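Side-chain contacts in PA4485 (Pseudomonas aeruginosa, PDB 4AVR), which probably acts as an RlpA-type lytic transglycosylase, cleaving peptidoglycan glycan strands that have been stripped of their stem peptides: residues A[31-34]-A[35-38]; A[7-10]-A[11-15]. All coordinates share one frame; numbering follows the deposited sequence.

Overall arrangement
Both contacts lie where the chain leaves a strand of the sheet that makes up this double-psi beta-barrel domain, and their centres are about 16 Å apart. Contact 2 comes first in sequence, following strand 2-8; contact 1 follows strand 30-32, the next strand along the chain. In the sheet the two strands are separated by strand 67-71, with which both pair, parallel for 2-8 and antiparallel for 30-32. The contacts touch where Ala32 CB packs 3.5 Å from Tyr9 OH. Contact 1 shapes a surface loop leading toward strand 41-46; contact 2 is partly buried and makes most of the interactions with the second subunit, which reaches contact 1 at Ala32. Both thus shape loops leaving one sheet.

Contact 1 (A[31-34]-A[35-38])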
loop_
_atom_site.group_PDB
_atom_site.type_symbol
_atom_site.label_atom_id
_atom_site.label_comp_id
_atom_site.label_asym_id
_atom_site.label_seq_id
_atom_site.Cartn_x
_atom_site.Cartn_y
_atom_site.Cartn_z
ATOM N N ALA A 31 -10.033 6.070 -5.860
ATOM C CA ALA A 31 -9.501 6.677 -4.661
ATOM C C ALA A 31 -10.509 6.694 -3.521
ATOM O O ALA A 31 -11.718 6.581 -3.711
ATOM C CB ALA A 31 -9.019 8.098 -4.950
ATOM N N ALA A 32 -9.964 6.866 -2.324
ATOM C CA ALA A 32 -10.707 7.064 -1.088
ATOM C C ALA A 32 -10.711 8.520 -0.685
ATOM O O ALA A 32 -9.674 9.179 -0.748
ATOM C CB ALA A 32 -10.087 6.251 0.036
ATOM N N HIS A 33 -11.861 8.998 -0.215
ATOM C CA HIS A 33 -12.018 10.347 0.309
ATOM C C HIS A 33 -13.047 10.283 1.411
ATOM O O HIS A 33 -13.943 9.440 1.376
ATOM C CB HIS A 33 -12.460 11.281 -0.812
ATOM C CG HIS A 33 -12.494 12.739 -0.423
ATOM N ND1 HIS A 33 -13.598 13.337 0.097
ATOM C CD2 HIS A 33 -11.510 13.703 -0.492
ATOM C CE1 HIS A 33 -13.316 14.626 0.330
ATOM N NE2 HIS A 33 -12.045 14.854 -0.022
ATOM N N ARG A 34 -12.951 11.158 2.402
ATOM C CA ARG A 34 -13.844 11.042 3.565
ATOM C C ARG A 34 -15.300 11.353 3.282
ATOM O O ARG A 34 -16.179 10.808 3.940
ATOM C CB ARG A 34 -13.371 11.940 4.693
ATOM C CG ARG A 34 -12.142 11.422 5.414
ATOM C CD ARG A 34 -11.672 12.459 6.398
ATOM N NE ARG A 34 -10.414 12.099 7.042
ATOM C CZ ARG A 34 -9.214 12.247 6.492
ATOM N NH1 ARG A 34 -9.111 12.755 5.263
ATOM N NH2 ARG A 34 -8.122 11.898 7.166
ATOM N N THR A 35 -15.558 12.252 2.340
ATOM C CA THR A 35 -16.920 12.789 2.183
ATOM C C THR A 35 -17.476 12.860 0.764
ATOM O O THR A 35 -18.701 12.905 0.613
ATOM C CB THR A 35 -17.038 14.200 2.801
ATOM O OG1 THR A 35 -16.118 15.089 2.148
ATOM C CG2 THR A 35 -16.775 14.165 4.299
ATOM N N LEU A 36 -16.641 12.886 -0.269
ATOM C CA LEU A 36 -17.182 13.027 -1.623
ATOM C C LEU A 36 -18.073 11.832 -1.968
ATOM O O LEU A 36 -17.792 10.696 -1.570
ATOM C CB LEU A 36 -16.060 13.153 -2.660
ATOM C CG LEU A 36 -15.459 14.543 -2.757
ATOM C CD1 LEU A 36 -14.114 14.481 -3.484
ATOM C CD2 LEU A 36 -16.409 15.530 -3.427
ATOM N N PRO A 37 -19.165 12.070 -2.702
ATOM C CA PRO A 37 -20.018 10.949 -3.084
ATOM C C PRO A 37 -19.283 9.896 -3.919
ATOM O O PRO A 37 -18.400 10.237 -4.707
ATOM C CB PRO A 37 -21.123 11.604 -3.925
ATOM C CG PRO A 37 -21.077 13.045 -3.567
ATOM C CD PRO A 37 -19.656 13.351 -3.237
ATOM N N PHE A 38 -19.636 8.631 -3.743
ATOM C CA PHE A 38 -19.070 7.583 -4.570
ATOM C C PHE A 38 -19.379 7.857 -6.040
ATOM O O PHE A 38 -20.514 8.169 -6.399
ATOM C CB PHE A 38 -19.586 6.205 -4.153
ATOM C CG PHE A 38 -19.244 5.808 -2.746
ATOM C CD1 PHE A 38 -17.965 5.980 -2.239
ATOM C CD2 PHE A 38 -20.198 5.228 -1.918
ATOM C CE1 PHE A 38 -17.658 5.606 -0.945
ATOM C CE2 PHE A 38 -19.908 4.846 -0.626
ATOM C CZ PHE A 38 -18.631 5.029 -0.141
#
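The turn that carries the chain out of strand 30-32 of the double-psi barrel is organised around the imidazole of His33. With CG anti to the backbone N (chi1 -173°), this ring is directed toward the backbone of the residues that follow it, and ND1 accepts two consecutive backbone N-H groups: Thr35 N lies 3.2 Å from His33 ND1, and Leu36 N 3.1 Å from the same ND1. Both bonds are fairly straight at the hydrogen, although the donors are tilted out of the ring plane, Thr35 N by 33° and Leu36 N by 22°. Leu36 places its CD1 branch over one face of the imidazole in a CH-pi contact, CD1 being 3.8 Å from the His33 ring centroid and almost on the ring normal. From Thr35, OG1 approaches CE1 of His33 to 3.4 Å. Nearby, Arg60 NH1 bonds to His33 O and Leu36 O, while the guanidinium of Arg34 turns away to Arg67 O. A side chain of the turn itself therefore satisfies two backbone donors at the bend, and the same two bonds to ND1 fix the rotation of the ring, with Leu36 CD1 packed on one face.

Contact 2 (A[7-10]-A[11-15]); sequences SYYG and SRHAG
Tyr9 and His13 both set CG anti to the carbonyl carbon (chi1 -73° and -59°), which brings their rings together across the short turn between them. The edge of Tyr9 is directed at the face of His13 in an offset edge-to-face pair, with the planes at 87° and the centroids 5.8 Å apart. At the closest approach, Tyr9 CD2 comes within 4.0 Å of His13 CD2. Arg12 CG covers a face of the imidazole, over its centre and 3.9 Å above the His13 ring plane. Gly10 meets the same ring at its edge: His13 CD2 lies 3.3 Å from Gly10 O and 3.6 Å from Gly10 N. Gly10 O also accepts a hydrogen bond from His13 N (3.1 Å), the donor standing well above the carbonyl plane. Gly10 O thus ties down the backbone of His13 while bordering its side chain. The hydrogen bond from Ala14 N to Ser11 O, 2.9 Å, continues the three-residue spacing through the 3-10 segment 11-13. Strand 2-8, which leads into this turn, runs parallel to strand 67-71. Tyr9 stacks on Tyr24, and its OH bonds to Asp59 OD2 at the end of strand 52-59. On the dimer side, Ser11 OG is hydrogen-bonded to Gly85 O and, reciprocally between the two copies, to Tyr8 N of the second subunit, so the 3-10 turn, continuous with strand 2-8, contacts strand 2-8 of the neighbouring copy.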
loop_
_atom_site.group_PDB
_atom_site.type_symbol
_atom_site.label_atom_id
_atom_site.label_comp_id
_atom_site.label_asym_id
_atom_site.label_seq_id
_atom_site.Cartn_x
_atom_site.Cartn_y
_atom_site.Cartn_z
ATOM N N SER A 7 -1.708 9.222 -0.333
ATOM C CA SER A 7 -1.044 7.931 -0.199
ATOM C C SER A 7 -1.550 7.011 -1.298
ATOM O O SER A 7 -2.444 7.385 -2.047
ATOM C CB SER A 7 -1.383 7.302 1.153
ATOM O OG SER A 7 -2.688 6.751 1.113
ATOM N N TYR A 8 -1.011 5.788 -1.351
ATOM C CA TYR A 8 -1.579 4.772 -2.229
ATOM C C TYR A 8 -1.765 3.454 -1.505
ATOM O O TYR A 8 -1.064 3.123 -0.544
ATOM C CB TYR A 8 -0.813 4.614 -3.540
ATOM C CG TYR A 8 0.579 4.029 -3.505
ATOM C CD1 TYR A 8 0.791 2.666 -3.632
ATOM C CD2 TYR A 8 1.692 4.861 -3.448
ATOM C CE1 TYR A 8 2.084 2.141 -3.694
ATOM C CE2 TYR A 8 2.978 4.376 -3.523
ATOM C CZ TYR A 8 3.166 3.016 -3.634
ATOM O OH TYR A 8 4.448 2.508 -3.725
ATOM N N TYR A 9 -2.764 2.713 -1.962
ATOM C CA TYR A 9 -3.100 1.416 -1.386
ATOM C C TYR A 9 -2.004 0.379 -1.633
ATOM O O TYR A 9 -1.443 0.287 -2.715
ATOM C CB TYR A 9 -4.342 0.849 -2.047
ATOM C CG TYR A 9 -5.692 1.456 -1.722
ATOM C CD1 TYR A 9 -6.051 2.704 -2.200
ATOM C CD2 TYR A 9 -6.647 0.741 -1.007
ATOM C CE1 TYR A 9 -7.309 3.224 -1.971
ATOM C CE2 TYR A 9 -7.912 1.253 -0.787
ATOM C CZ TYR A 9 -8.238 2.498 -1.270
ATOM O OH TYR A 9 -9.497 3.022 -1.078
ATOM N N GLY A 10 -1.775 -0.457 -0.637
ATOM C CA GLY A 10 -1.013 -1.676 -0.855
ATOM C C GLY A 10 -1.814 -2.727 -1.595
ATOM O O GLY A 10 -3.050 -2.789 -1.513
ATOM N N SER A 11 -1.105 -3.641 -2.238
ATOM C CA SER A 11 -1.728 -4.745 -2.959
ATOM C C SER A 11 -2.386 -5.715 -2.024
ATOM O O SER A 11 -3.206 -6.515 -2.496
ATOM C CB SER A 11 -0.678 -5.574 -3.719
ATOM O OG SER A 11 0.240 -6.156 -2.815
ATOM N N ARG A 12 -2.068 -5.682 -0.737
ATOM C CA ARG A 12 -2.721 -6.559 0.220
ATOM C C ARG A 12 -4.234 -6.333 0.225
ATOM O O ARG A 12 -4.978 -7.230 0.601
ATOM C CB ARG A 12 -2.147 -6.363 1.606
ATOM C CG ARG A 12 -2.431 -5.001 2.189
ATOM C CD ARG A 12 -1.716 -4.843 3.517
ATOM N NE ARG A 12 -2.201 -5.741 4.559
ATOM C CZ ARG A 12 -3.122 -5.446 5.473
ATOM N NH1 ARG A 12 -3.722 -4.251 5.499
ATOM N NH2 ARG A 12 -3.438 -6.368 6.380
ATOM N N HIS A 13 -4.671 -5.142 -0.206
ATOM C CA HIS A 13 -6.091 -4.783 -0.260
ATOM C C HIS A 13 -6.779 -5.274 -1.505
ATOM O O HIS A 13 -8.009 -5.213 -1.584
ATOM C CB HIS A 13 -6.271 -3.272 -0.176
ATOM C CG HIS A 13 -5.695 -2.665 1.069
ATOM N ND1 HIS A 13 -6.203 -2.883 2.291
ATOM C CD2 HIS A 13 -4.570 -1.854 1.248
ATOM C CE1 HIS A 13 -5.457 -2.228 3.201
ATOM N NE2 HIS A 13 -4.472 -1.589 2.560
ATOM N N ALA A 14 -6.033 -5.726 -2.503
ATOM C CA ALA A 14 -6.627 -6.066 -3.800
ATOM C C ALA A 14 -7.640 -7.188 -3.637
ATOM O O ALA A 14 -7.356 -8.204 -2.997
ATOM C CB ALA A 14 -5.572 -6.449 -4.817
ATOM N N GLY A 15 -8.821 -6.999 -4.199
ATOM C CA GLY A 15 -9.903 -7.972 -4.067
ATOM C C GLY A 15 -10.801 -7.791 -2.854
ATOM O O GLY A 15 -11.848 -8.429 -2.768
#